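Local coordinates for sugar ABC transporter, sugar-binding protein (Streptococcus pneumoniae, PDB 2HEU) that probably captures sugars outside the cell as the solute-binding component of an ABC transporter, seen here in its apo form, at residues K103-N107 with G108-K112; T254-G257 with S258-T262; E60-K63 with T64-A68; V75-Y78 with P79-E83; R200-Q203 with P204-K208. All coordinates share one frame; numbering follows the deposited sequence. Where two conformers were deposited one is given.

Contact 1: residues K103-N107 with G108-K112; sequences KRVKN and GYAEK. With NA (sodium ion), chain E.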
loop_
_atom_site.group_PDB
_atom_site.type_symbol
_atom_site.label_atom_id
_atom_site.label_comp_id
_atom_site.label_asym_id
_atom_site.label_seq_id
_atom_site.Cartn_x
_atom_site.Cartn_y
_atom_site.Cartn_z
ATOM N N LYS A 103 -16.584 -1.566 14.435
ATOM C CA LYS A 103 -17.391 -2.488 13.686
ATOM C C LYS A 103 -17.691 -1.981 12.249
ATOM O O LYS A 103 -18.127 -2.739 11.381
ATOM C CB LYS A 103 -18.691 -2.790 14.420
ATOM C CG LYS A 103 -18.452 -3.383 15.817
ATOM C CD LYS A 103 -17.479 -4.604 15.817
ATOM C CE LYS A 103 -17.834 -5.836 14.917
ATOM N NZ LYS A 103 -16.851 -7.065 14.989
ATOM N N ARG A 104 -17.466 -0.687 12.002
ATOM C CA ARG A 104 -17.609 -0.060 10.695
ATOM C C ARG A 104 -16.458 -0.374 9.747
ATOM O O ARG A 104 -16.599 -0.071 8.558
ATOM C CB ARG A 104 -17.840 1.443 10.801
ATOM C CG ARG A 104 -19.060 1.785 11.649
ATOM C CD ARG A 104 -19.081 3.227 12.015
ATOM N NE ARG A 104 -20.292 3.549 12.784
ATOM C CZ ARG A 104 -20.513 4.712 13.347
ATOM N NH1 ARG A 104 -19.601 5.651 13.212
ATOM N NH2 ARG A 104 -21.672 4.901 14.020
ATOM N N VAL A 105 -15.380 -0.950 10.281
ATOM C CA VAL A 105 -14.270 -1.390 9.388
ATOM C C VAL A 105 -14.633 -2.775 8.869
ATOM O O VAL A 105 -15.058 -3.635 9.632
ATOM C CB VAL A 105 -12.991 -1.422 10.170
ATOM C CG1 VAL A 105 -11.807 -1.914 9.245
ATOM C CG2 VAL A 105 -12.651 -0.018 10.732
ATOM N N LYS A 106 -14.424 -2.996 7.592
ATOM C CA LYS A 106 -14.676 -4.334 6.989
ATOM C C LYS A 106 -14.141 -5.486 7.760
ATOM O O LYS A 106 -13.031 -5.447 8.322
ATOM C CB LYS A 106 -14.127 -4.326 5.564
ATOM C CG LYS A 106 -15.015 -3.439 4.710
ATOM C CD LYS A 106 -14.550 -3.245 3.291
ATOM C CE LYS A 106 -15.362 -2.114 2.632
ATOM N NZ LYS A 106 -14.838 -1.636 1.343
ATOM N N ASN A 107 -14.931 -6.557 7.744
ATOM C CA ASN A 107 -14.661 -7.778 8.517
ATOM C C ASN A 107 -13.181 -8.158 8.404
ATOM O O ASN A 107 -12.659 -8.348 7.311
ATOM C CB ASN A 107 -15.472 -8.896 7.930
ATOM C CG ASN A 107 -16.889 -8.886 8.320
ATOM O OD1 ASN A 107 -17.299 -8.052 9.126
ATOM N ND2 ASN A 107 -17.641 -9.843 7.830
ATOM N N GLY A 108 -12.551 -8.364 9.560
ATOM C CA GLY A 108 -11.209 -8.976 9.571
ATOM C C GLY A 108 -10.069 -8.032 9.237
ATOM O O GLY A 108 -8.913 -8.398 9.460
ATOM N N TYR A 109 -10.344 -6.808 8.774
ATOM C CA TYR A 109 -9.253 -6.032 8.270
ATOM C C TYR A 109 -8.425 -5.334 9.347
ATOM O O TYR A 109 -7.205 -5.376 9.309
ATOM C CB TYR A 109 -9.722 -5.040 7.205
ATOM C CG TYR A 109 -8.536 -4.452 6.456
ATOM C CD1 TYR A 109 -7.793 -5.291 5.623
ATOM C CD2 TYR A 109 -8.016 -3.182 6.638
ATOM C CE1 TYR A 109 -6.661 -4.917 5.012
ATOM C CE2 TYR A 109 -6.853 -2.714 5.970
ATOM C CZ TYR A 109 -6.199 -3.615 5.152
ATOM O OH TYR A 109 -5.005 -3.192 4.602
ATOM N N ALA A 110 -9.067 -4.665 10.303
ATOM C CA ALA A 110 -8.341 -4.014 11.384
ATOM C C ALA A 110 -7.464 -5.030 12.108
ATOM O O ALA A 110 -6.397 -4.702 12.594
ATOM C CB ALA A 110 -9.250 -3.279 12.312
ATOM N N GLU A 111 -7.970 -6.264 12.254
ATOM C CA GLU A 111 -7.352 -7.323 12.978
ATOM C C GLU A 111 -6.008 -7.758 12.351
ATOM O O GLU A 111 -5.145 -8.347 13.047
ATOM C CB GLU A 111 -8.274 -8.522 13.069
ATOM C CG GLU A 111 -9.544 -8.322 13.844
ATOM C CD GLU A 111 -10.728 -7.714 13.158
ATOM O OE1 GLU A 111 -10.636 -7.182 12.037
ATOM O OE2 GLU A 111 -11.855 -7.838 13.739
ATOM N N LYS A 112 -5.788 -7.445 11.083
ATOM C CA LYS A 112 -4.524 -7.748 10.429
ATOM C C LYS A 112 -3.367 -6.999 10.956
ATOM O O LYS A 112 -2.212 -7.300 10.607
ATOM C CB LYS A 112 -4.646 -7.582 8.941
ATOM C CG LYS A 112 -5.624 -8.601 8.401
ATOM C CD LYS A 112 -5.687 -8.669 6.951
ATOM C CE LYS A 112 -6.785 -9.699 6.534
ATOM N NZ LYS A 112 -6.939 -9.833 5.149
HETATM NA NA NA E . -19.284 -4.402 10.202
HETATM O O HOH W 1 -17.119 -5.460 10.212
HETATM O O HOH W 2 -11.978 -5.054 10.964
HETATM O O HOH W 3 -10.009 -8.360 5.854
HETATM O O HOH W 4 -21.123 -3.430 11.266
HETATM O O HOH W 5 -19.406 -5.849 12.065
#

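Contact 2: residues T254-G257 with S258-T262; sequences TPNG and SWAIT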
loop_
_atom_site.group_PDB
_atom_site.type_symbol
_atom_site.label_atom_id
_atom_site.label_comp_id
_atom_site.label_asym_id
_atom_site.label_seq_id
_atom_site.Cartn_x
_atom_site.Cartn_y
_atom_site.Cartn_z
ATOM N N THR A 254 2.434 -0.516 -16.711
ATOM C CA THR A 254 3.500 -0.306 -15.726
ATOM C C THR A 254 3.092 -0.852 -14.415
ATOM O O THR A 254 1.941 -0.658 -13.998
ATOM C CB THR A 254 3.926 1.205 -15.655
ATOM O OG1 THR A 254 5.157 1.310 -14.939
ATOM C CG2 THR A 254 2.913 2.121 -15.061
ATOM N N PRO A 255 3.963 -1.572 -13.692
ATOM C CA PRO A 255 3.618 -2.119 -12.368
ATOM C C PRO A 255 3.827 -1.073 -11.328
ATOM O O PRO A 255 4.917 -0.497 -11.193
ATOM C CB PRO A 255 4.643 -3.281 -12.220
ATOM C CG PRO A 255 5.866 -2.767 -12.978
ATOM C CD PRO A 255 5.315 -2.016 -14.147
ATOM N N ASN A 256 2.805 -0.806 -10.532
ATOM C CA ASN A 256 3.007 0.220 -9.465
ATOM C C ASN A 256 1.803 0.161 -8.488
ATOM O O ASN A 256 0.862 -0.645 -8.650
ATOM C CB ASN A 256 3.198 1.614 -10.087
ATOM C CG ASN A 256 4.270 2.400 -9.359
ATOM O OD1 ASN A 256 5.353 2.726 -9.988
ATOM N ND2 ASN A 256 4.099 2.683 -8.139
ATOM N N GLY A 257 1.903 1.012 -7.484
ATOM C CA GLY A 257 0.849 1.072 -6.489
ATOM C C GLY A 257 -0.291 1.938 -6.926
ATOM O O GLY A 257 -0.233 2.714 -7.887
ATOM N N SER A 258 -1.372 1.866 -6.126
ATOM C CA SER A 258 -2.566 2.696 -6.325
ATOM C C SER A 258 -2.297 4.175 -6.256
ATOM O O SER A 258 -3.064 4.964 -6.791
ATOM C CB SER A 258 -3.600 2.286 -5.227
ATOM O OG SER A 258 -3.063 2.305 -3.927
ATOM N N TRP A 259 -1.210 4.541 -5.561
ATOM C CA TRP A 259 -0.815 5.931 -5.433
ATOM C C TRP A 259 -0.526 6.558 -6.811
ATOM O O TRP A 259 -0.594 7.777 -6.983
ATOM C CB TRP A 259 0.417 6.087 -4.542
ATOM C CG TRP A 259 1.551 5.201 -4.894
ATOM C CD1 TRP A 259 2.470 5.381 -5.884
ATOM C CD2 TRP A 259 1.882 3.921 -4.298
ATOM N NE1 TRP A 259 3.362 4.313 -5.922
ATOM C CE2 TRP A 259 3.004 3.413 -4.974
ATOM C CE3 TRP A 259 1.307 3.158 -3.268
ATOM C CZ2 TRP A 259 3.576 2.171 -4.627
ATOM C CZ3 TRP A 259 1.865 1.925 -2.928
ATOM C CH2 TRP A 259 3.004 1.482 -3.583
ATOM N N ALA A 260 -0.155 5.764 -7.810
ATOM C CA ALA A 260 0.359 6.280 -9.066
ATOM C C ALA A 260 -0.713 6.963 -9.921
ATOM O O ALA A 260 -0.377 7.776 -10.765
ATOM C CB ALA A 260 1.055 5.184 -9.883
ATOM N N ILE A 261 -1.975 6.609 -9.727
ATOM C CA ILE A 261 -3.018 7.138 -10.618
ATOM C C ILE A 261 -3.051 8.683 -10.578
ATOM O O ILE A 261 -3.292 9.311 -11.617
ATOM C CB ILE A 261 -4.403 6.544 -10.311
ATOM C CG1 ILE A 261 -5.413 6.908 -11.389
ATOM C CG2 ILE A 261 -4.889 6.860 -8.913
ATOM C CD1 ILE A 261 -5.039 6.550 -12.830
ATOM N N THR A 262 -2.781 9.277 -9.449
ATOM C CA THR A 262 -2.807 10.709 -9.321
ATOM C C THR A 262 -1.778 11.347 -10.254
ATOM O O THR A 262 -2.067 12.288 -11.059
ATOM C CB THR A 262 -2.446 11.023 -7.858
ATOM O OG1 THR A 262 -3.289 10.233 -6.942
ATOM C CG2 THR A 262 -2.612 12.502 -7.583
#

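Contact 3: residues E60-K63 with T64-A68; sequences EVLK and TRVLA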
loop_
_atom_site.group_PDB
_atom_site.type_symbol
_atom_site.label_atom_id
_atom_site.label_comp_id
_atom_site.label_asym_id
_atom_site.label_seq_id
_atom_site.Cartn_x
_atom_site.Cartn_y
_atom_site.Cartn_z
ATOM N N GLU A 60 9.803 10.918 11.380
ATOM C CA GLU A 60 10.933 11.152 12.305
ATOM C C GLU A 60 10.471 12.027 13.425
ATOM O O GLU A 60 10.859 11.829 14.568
ATOM C CB GLU A 60 12.134 11.696 11.624
ATOM C CG GLU A 60 12.706 10.717 10.652
ATOM C CD GLU A 60 13.164 9.453 11.370
ATOM O OE1 GLU A 60 13.834 9.494 12.490
ATOM O OE2 GLU A 60 12.766 8.414 10.901
ATOM N N VAL A 61 9.666 13.077 13.090
ATOM C CA VAL A 61 9.156 13.974 14.143
ATOM C C VAL A 61 8.314 13.118 15.111
ATOM O O VAL A 61 8.387 13.298 16.323
ATOM C CB VAL A 61 8.373 15.148 13.534
ATOM C CG1 VAL A 61 7.650 15.893 14.646
ATOM C CG2 VAL A 61 9.352 16.089 12.740
ATOM N N LEU A 62 7.471 12.235 14.633
ATOM C CA LEU A 62 6.655 11.406 15.503
ATOM C C LEU A 62 7.514 10.609 16.425
ATOM O O LEU A 62 7.210 10.461 17.608
ATOM C CB LEU A 62 5.710 10.577 14.694
ATOM C CG LEU A 62 4.694 9.751 15.455
ATOM C CD1 LEU A 62 3.764 10.629 16.279
ATOM C CD2 LEU A 62 3.883 8.888 14.477
ATOM N N LYS A 63 8.593 9.996 15.908
ATOM C CA LYS A 63 9.496 9.253 16.758
ATOM C C LYS A 63 10.047 10.131 17.848
ATOM O O LYS A 63 10.113 9.714 19.037
ATOM C CB LYS A 63 10.608 8.615 15.960
ATOM C CG LYS A 63 10.204 7.550 14.982
ATOM C CD LYS A 63 11.323 7.039 14.152
ATOM C CE LYS A 63 10.964 6.111 13.025
ATOM N NZ LYS A 63 12.187 5.987 12.155
ATOM N N THR A 64 10.483 11.326 17.523
ATOM C CA THR A 64 11.076 12.254 18.509
ATOM C C THR A 64 10.053 12.557 19.566
ATOM O O THR A 64 10.368 12.598 20.780
ATOM C CB THR A 64 11.569 13.498 17.829
ATOM O OG1 THR A 64 12.640 13.148 16.906
ATOM C CG2 THR A 64 12.051 14.565 18.830
ATOM N N ARG A 65 8.816 12.834 19.132
ATOM C CA ARG A 65 7.764 13.266 20.035
ATOM C C ARG A 65 7.367 12.106 20.955
ATOM O O ARG A 65 7.150 12.330 22.136
ATOM C CB ARG A 65 6.582 13.901 19.304
ATOM C CG ARG A 65 6.922 15.215 18.613
ATOM C CD ARG A 65 5.757 15.897 18.035
ATOM N NE ARG A 65 4.679 16.123 18.990
ATOM C CZ ARG A 65 3.472 16.466 18.686
ATOM N NH1 ARG A 65 3.179 16.799 17.443
ATOM N NH2 ARG A 65 2.557 16.583 19.637
ATOM N N VAL A 66 7.247 10.898 20.398
ATOM C CA VAL A 66 6.870 9.789 21.243
ATOM C C VAL A 66 7.925 9.532 22.291
ATOM O O VAL A 66 7.639 9.309 23.477
ATOM C CB VAL A 66 6.605 8.491 20.422
ATOM C CG1 VAL A 66 6.460 7.272 21.301
ATOM C CG2 VAL A 66 5.406 8.706 19.594
ATOM N N LEU A 67 9.155 9.426 21.868
ATOM C CA LEU A 67 10.087 9.055 22.872
ATOM C C LEU A 67 10.125 10.246 23.950
ATOM O O LEU A 67 10.242 9.909 25.163
ATOM C CB LEU A 67 11.394 8.603 22.191
ATOM C CG LEU A 67 11.618 7.308 21.290
ATOM C CD1 LEU A 67 11.639 5.971 22.087
ATOM C CD2 LEU A 67 10.811 7.177 19.882
ATOM N N ALA A 68 9.926 11.575 23.590
ATOM C CA ALA A 68 9.777 12.662 24.559
ATOM C C ALA A 68 8.534 12.717 25.393
ATOM O O ALA A 68 8.418 13.640 26.239
ATOM C CB ALA A 68 9.874 13.958 23.849
HETATM O O HOH W 6 13.472 10.777 15.062
#

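Contact 4: residues V75-Y78 with P79-E83; sequences VNIY and PQSIE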
loop_
_atom_site.group_PDB
_atom_site.type_symbol
_atom_site.label_atom_id
_atom_site.label_comp_id
_atom_site.label_asym_id
_atom_site.label_seq_id
_atom_site.Cartn_x
_atom_site.Cartn_y
_atom_site.Cartn_z
ATOM N N VAL A 75 -3.293 10.205 16.001
ATOM C CA VAL A 75 -2.109 10.078 15.163
ATOM C C VAL A 75 -2.409 9.294 13.925
ATOM O O VAL A 75 -2.881 8.168 13.991
ATOM C CB VAL A 75 -0.990 9.331 15.963
ATOM C CG1 VAL A 75 0.277 9.215 15.133
ATOM C CG2 VAL A 75 -0.685 10.091 17.273
ATOM N N ASN A 76 -2.068 9.882 12.779
ATOM C CA ASN A 76 -2.025 9.089 11.511
ATOM C C ASN A 76 -0.677 8.328 11.579
ATOM O O ASN A 76 0.375 8.954 11.481
ATOM C CB ASN A 76 -2.122 10.026 10.338
ATOM C CG ASN A 76 -2.043 9.390 8.973
ATOM O OD1 ASN A 76 -2.232 8.110 8.815
ATOM N ND2 ASN A 76 -1.808 10.161 8.033
ATOM N N ILE A 77 -0.744 7.021 11.718
ATOM C CA ILE A 77 0.436 6.150 11.781
ATOM C C ILE A 77 0.123 4.962 10.916
ATOM O O ILE A 77 -0.996 4.426 10.958
ATOM C CB ILE A 77 0.765 5.791 13.257
ATOM C CG1 ILE A 77 2.030 4.925 13.279
ATOM C CG2 ILE A 77 -0.384 5.143 13.980
ATOM C CD1 ILE A 77 2.530 4.652 14.750
ATOM N N TYR A 78 1.088 4.527 10.124
ATOM C CA TYR A 78 0.842 3.448 9.188
ATOM C C TYR A 78 0.915 2.145 9.967
ATOM O O TYR A 78 1.894 1.837 10.657
ATOM C CB TYR A 78 1.875 3.524 8.053
ATOM C CG TYR A 78 1.840 4.804 7.330
ATOM C CD1 TYR A 78 0.675 5.215 6.662
ATOM C CD2 TYR A 78 2.889 5.681 7.302
ATOM C CE1 TYR A 78 0.574 6.413 6.039
ATOM C CE2 TYR A 78 2.851 6.905 6.613
ATOM C CZ TYR A 78 1.678 7.309 6.020
ATOM O OH TYR A 78 1.598 8.474 5.368
ATOM N N PRO A 79 -0.157 1.338 9.904
ATOM C CA PRO A 79 -0.311 0.266 10.884
ATOM C C PRO A 79 0.593 -0.915 10.650
ATOM O O PRO A 79 0.750 -1.738 11.593
ATOM C CB PRO A 79 -1.798 -0.061 10.850
ATOM C CG PRO A 79 -2.208 0.289 9.455
ATOM C CD PRO A 79 -1.398 1.565 9.102
ATOM N N GLN A 80 1.185 -1.054 9.473
ATOM C CA GLN A 80 2.209 -2.088 9.229
ATOM C C GLN A 80 3.510 -1.749 9.839
ATOM O O GLN A 80 4.415 -2.608 9.847
ATOM C CB GLN A 80 2.384 -2.356 7.747
ATOM C CG GLN A 80 3.185 -1.335 7.028
ATOM C CD GLN A 80 2.318 -0.231 6.485
ATOM O OE1 GLN A 80 1.207 0.160 7.045
ATOM N NE2 GLN A 80 2.603 0.211 5.290
ATOM N N SER A 81 3.717 -0.509 10.283
ATOM C CA SER A 81 5.031 -0.063 10.708
ATOM C C SER A 81 5.487 -0.727 11.971
ATOM O O SER A 81 4.698 -1.089 12.855
ATOM C CB SER A 81 5.072 1.433 10.879
ATOM O OG SER A 81 4.267 1.908 11.951
ATOM N N ILE A 82 6.804 -0.840 12.114
ATOM C CA ILE A 82 7.385 -1.384 13.347
ATOM C C ILE A 82 7.051 -0.437 14.491
ATOM O O ILE A 82 6.859 -0.890 15.618
ATOM C CB ILE A 82 8.928 -1.561 13.172
ATOM C CG1 ILE A 82 9.220 -2.511 11.971
ATOM C CG2 ILE A 82 9.541 -2.112 14.458
ATOM C CD1 ILE A 82 8.373 -3.824 11.925
ATOM N N GLU A 83 6.999 0.860 14.231
ATOM C CA GLU A 83 6.642 1.802 15.277
ATOM C C GLU A 83 5.254 1.529 15.829
ATOM O O GLU A 83 5.078 1.591 17.040
ATOM C CB GLU A 83 6.753 3.262 14.845
ATOM C CG GLU A 83 8.132 3.679 14.607
ATOM C CD GLU A 83 8.794 3.091 13.401
ATOM O OE1 GLU A 83 8.098 2.714 12.371
ATOM O OE2 GLU A 83 10.063 3.098 13.479
HETATM O O HOH W 7 4.114 4.927 10.510
#

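Contact 5: residues R200-Q203 with P204-K208; sequences RYSQ and PNAIK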
loop_
_atom_site.group_PDB
_atom_site.type_symbol
_atom_site.label_atom_id
_atom_site.label_comp_id
_atom_site.label_asym_id
_atom_site.label_seq_id
_atom_site.Cartn_x
_atom_site.Cartn_y
_atom_site.Cartn_z
ATOM N N ARG A 200 11.278 -15.191 5.398
ATOM C CA ARG A 200 11.613 -14.475 6.615
ATOM C C ARG A 200 11.738 -15.409 7.840
ATOM O O ARG A 200 12.591 -15.197 8.686
ATOM C CB ARG A 200 10.548 -13.399 6.890
ATOM C CG ARG A 200 10.506 -12.781 8.333
ATOM C CD ARG A 200 11.732 -11.976 8.614
ATOM N NE ARG A 200 11.685 -11.512 10.019
ATOM C CZ ARG A 200 12.068 -12.205 11.040
ATOM N NH1 ARG A 200 12.633 -13.383 10.909
ATOM N NH2 ARG A 200 12.034 -11.661 12.227
ATOM N N TYR A 201 10.842 -16.432 7.893
ATOM C CA TYR A 201 10.777 -17.281 9.059
ATOM C C TYR A 201 11.414 -18.640 8.854
ATOM O O TYR A 201 11.391 -19.480 9.759
ATOM C CB TYR A 201 9.407 -17.380 9.600
ATOM C CG TYR A 201 8.873 -16.038 10.075
ATOM C CD1 TYR A 201 9.473 -15.399 11.162
ATOM C CD2 TYR A 201 7.775 -15.429 9.487
ATOM C CE1 TYR A 201 8.953 -14.207 11.671
ATOM C CE2 TYR A 201 7.223 -14.237 9.955
ATOM C CZ TYR A 201 7.837 -13.647 11.108
ATOM O OH TYR A 201 7.293 -12.482 11.576
ATOM N N SER A 202 11.935 -18.880 7.663
ATOM C CA SER A 202 12.731 -20.070 7.353
ATOM C C SER A 202 14.079 -19.984 8.069
ATOM O O SER A 202 14.446 -18.955 8.652
ATOM C CB SER A 202 12.837 -20.201 5.862
ATOM O OG SER A 202 13.386 -18.980 5.341
ATOM N N GLN A 203 14.914 -21.039 7.965
ATOM C CA GLN A 203 16.203 -21.032 8.547
ATOM C C GLN A 203 17.142 -20.101 7.824
ATOM O O GLN A 203 16.957 -19.806 6.650
ATOM C CB GLN A 203 16.795 -22.459 8.547
ATOM C CG GLN A 203 16.072 -23.390 9.498
ATOM C CD GLN A 203 16.478 -23.043 10.852
ATOM O OE1 GLN A 203 17.580 -23.355 11.320
ATOM N NE2 GLN A 203 15.695 -22.307 11.438
ATOM N N PRO A 204 18.212 -19.666 8.463
ATOM C CA PRO A 204 19.305 -18.961 7.746
ATOM C C PRO A 204 19.718 -19.809 6.547
ATOM O O PRO A 204 19.896 -21.027 6.650
ATOM C CB PRO A 204 20.374 -18.788 8.792
ATOM C CG PRO A 204 19.633 -18.774 10.109
ATOM C CD PRO A 204 18.577 -19.824 9.891
ATOM N N ASN A 205 19.968 -19.111 5.428
ATOM C CA ASN A 205 20.490 -19.720 4.229
ATOM C C ASN A 205 19.549 -20.781 3.643
ATOM O O ASN A 205 19.989 -21.531 2.779
ATOM C CB ASN A 205 21.890 -20.266 4.395
ATOM C CG ASN A 205 22.844 -19.119 4.712
ATOM O OD1 ASN A 205 23.665 -19.186 5.720
ATOM N ND2 ASN A 205 22.766 -18.083 3.950
ATOM N N ALA A 206 18.255 -20.782 3.992
ATOM C CA ALA A 206 17.369 -21.802 3.494
ATOM C C ALA A 206 16.762 -21.482 2.142
ATOM O O ALA A 206 16.125 -22.355 1.564
ATOM C CB ALA A 206 16.233 -22.109 4.454
ATOM N N ILE A 207 16.954 -20.323 1.626
ATOM C CA ILE A 207 16.413 -19.995 0.310
ATOM C C ILE A 207 17.396 -20.533 -0.722
ATOM O O ILE A 207 18.568 -20.128 -0.702
ATOM C CB ILE A 207 16.192 -18.466 0.149
ATOM C CG1 ILE A 207 15.231 -17.951 1.249
ATOM C CG2 ILE A 207 15.754 -18.087 -1.264
ATOM C CD1 ILE A 207 15.273 -16.451 1.448
ATOM N N LYS A 208 16.975 -21.454 -1.577
ATOM C CA LYS A 208 17.860 -22.083 -2.559
ATOM C C LYS A 208 17.294 -21.971 -3.937
ATOM O O LYS A 208 16.096 -22.051 -4.175
ATOM C CB LYS A 208 18.055 -23.550 -2.208
ATOM C CG LYS A 208 18.936 -23.726 -0.998
ATOM C CD LYS A 208 18.908 -25.137 -0.441
ATOM C CE LYS A 208 19.189 -26.195 -1.313
ATOM N NZ LYS A 208 19.293 -27.440 -0.522
#

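Contact 1: residues K103-N107 with G108-K112
A tight backbone turn beside a sodium site carries the chain from K106 to Y109, with N107 and G108 at its corners in type II geometry. Y109 N closes it onto K106 O over 3.0 Å, nearly straight at the hydrogen (164°), although the donor is tilted from the carbonyl plane. The positive phi of G108 (79°) is well suited to a residue with no side chain. Near the turn, V105 points its CB toward the following segment; with CG1 anti to its own backbone N, that methyl lies 4.2 Å from A110 CB and 4.3 Å from Y109 CB. Waters extend the polar part. Water 2 donates to K106 O and to E111 OE1 (2.7 Å) and accepts from A110 N, linking turn, side chain and the start of the 3-10 segment. Water 1 donates to V105 O and to N107 OD1 (2.8 Å) while its oxygen sits 2.4 Å from the sodium, which makes N107 a second-shell residue of the metal. K103 O binds the ion directly at 2.3 Å, waters 4 and 5 are also ligands, and E335 completes the protein side of the site. The loop follows helix 82-89 and leads to strand 122-123, against which V105, Y109 and A110 pack; the Y109 ring meets F354 edge-to-face and its hydroxyl bonds to that of Y113.

Contact 2: residues T254-G257 with S258-T262
The chain leaves strand 253-257 at G257 and folds at once into a type I beta turn from G257 to A260. A260 N donates to G257 O over 3.1 Å with an angle of 167° at the hydrogen, but approaches from above the carbonyl plane rather than on a lone pair. That same oxygen also accepts from the hydroxyl of Y132, so two donors hold it. The main side-chain feature is W259, folded back over the turn: with chi1 near 50°, CG sits between its backbone N and carbonyl carbon, and the indole swings across the strand end. G257 CA lies over one face of it, 3.4 Å from the centroid of the W259 six-membered ring and only 9° from the normal, a CH-pi contact that is close because glycine carries no CB, which would run into the ring. The N256 amide plane stands almost at right angles to the indole. A260 points its CB toward the strand end, 3.4 Å from G257 O and 4.2 Å from N256 CB. The S258 hydroxyl oxygen accepts from A128 N. Y239 and I243 of helix 239-247 pack against A260, and Y239 also touches W259 and N256. This is a compact strand-to-helix connection, leading from an edge strand of the three-stranded antiparallel sheet into helix 260-265.

Contact 3: residues E60-K63 with T64-A68
Four main-chain bonds tie E60-K63 to T64-L67 in regular alpha-helical i to i+4 spacing: T64 N to E60 O, R65 N to V61 O, V66 N to L62 O at 2.8 Å, and L67 N to K63 O. One turn back, K63 reaches along the helix, extended beyond CG, and sets NZ 2.8 Å from E60 OE2 in a salt bridge on the syn side of the carboxylate. The other E60 oxygen, OE1, takes a hydrogen from water 6, which also donates to E60 O at 2.9 Å and accepts from T64 OG1 at 3.1 Å. That water therefore stitches acid, backbone and hydroxyl together on the outer side. Packing is lighter. V61 CG1 lies 3.9 Å from R65 CD, the valine lying against the aliphatic part of the arginine before its chain bends at chi3 (54°), and L62 CD1 meets V66 CG2 at 4.2 Å. The guanidinium itself goes elsewhere, to E22 and D70, and W87 of helix 82-89 packs against L62, K63, V66 and L67. The chemistry thus divides the helix: carboxylate, ammonium and water on one flank, aliphatic groups turned to the protein on another, with the arginine charge paired to acids beyond the helix.

Contact 4: residues V75-Y78 with P79-E83
Y78 O and S81 are the polar centre. The carbonyl accepts twice from the serine: S81 OG donates at 2.7 Å, its oxygen nearly in line with the C=O bond, and S81 N donates at 3.0 Å from above the carbonyl plane, closing a type I beta turn from Y78 to S81. Two grips from one residue fix the carbonyl firmly. The S81 side chain turns back to it because chi1 is 67°, which places OG between its own backbone N and carbonyl carbon. From that place the same oxygen caps L84 N, so it gives to the turn while it receives from the helix. Water 7 accepts from Y78 N at 3.1 Å and adds a weak bond to S81 OG. Among apolar contacts, Y78 CB lies 4.0 Å from P79 CD, and I77 extends with both torsions anti (chi2 173°), so that its CD1 reaches E83 CB at 4.4 Å; CG1 passes S81 OG on the way. Q80 doubles back at chi2 and brings OE1 3.6 Å from Y78 CB. That oxygen is buried here without a polar partner in the model. L84 and W87 of helix 82-89 pack on I77 too, and A295 of strand 295-298 touches P79. Strand 74-76 of the mixed sheet thus passes into helix 82-89 through a type I turn with P79 at its first corner and S81 as the helix N-cap.

Contact 5: residues R200-Q203 with P204-K208
The Q203 side chain lies across P204 at its CD, with Q203 CB 3.5 Å from P204 CD and its bent chain (chi2 -75°) returning the amide to the same atom, with OE1 3.9 Å from P204 CD. The two residues open a type II beta turn running from Q203 to A206, in which P204 holds the first corner and N205, with its left-handed backbone, the second. A206 N closes the turn onto Q203 O at 3.1 Å; the bond is bent, 141° at the hydrogen, and the donor stands well above the carbonyl plane. K400 supplies another donor to Q203 O through its ammonium, and the same group reaches the S202 hydroxyl, which also bonds to Y198 O. The S202 hydroxyl and the Q203 carbonyl are therefore both tied to the C-terminal end of the protein, where N397 also holds N205 N. This surface turn connects helix 192-199 to helix 212-222, and I207 dips just after it onto L392 and F396 of helix 385-396. A206 points its methyl back toward the first segment, with CB 3.3 Å from Q203 O and 4.1 Å from S202 CB.

How the contacts relate
Contacts 3 and 4 are the pair that touch: L62 CD2 packs 3.7 Å from V75 CG1, and K63 CE comes within 3.2 Å of E83 OE2, so helix 58-67 lies against the strand and helix start that follow it; the contact centres are 13 Å apart. Contact 1, the one that carries the sodium, stands near contact 4 without touching, about 6 Å between nearest atoms; Y113, which bonds to its Y109, also packs on P79. Contact 2 lies about 8 Å from contact 4 and about 10 Å from contact 1, both between nearest atoms. Contact 5 is farthest out, its centre 34 Å from that of contact 3. No sugar is bound in this model.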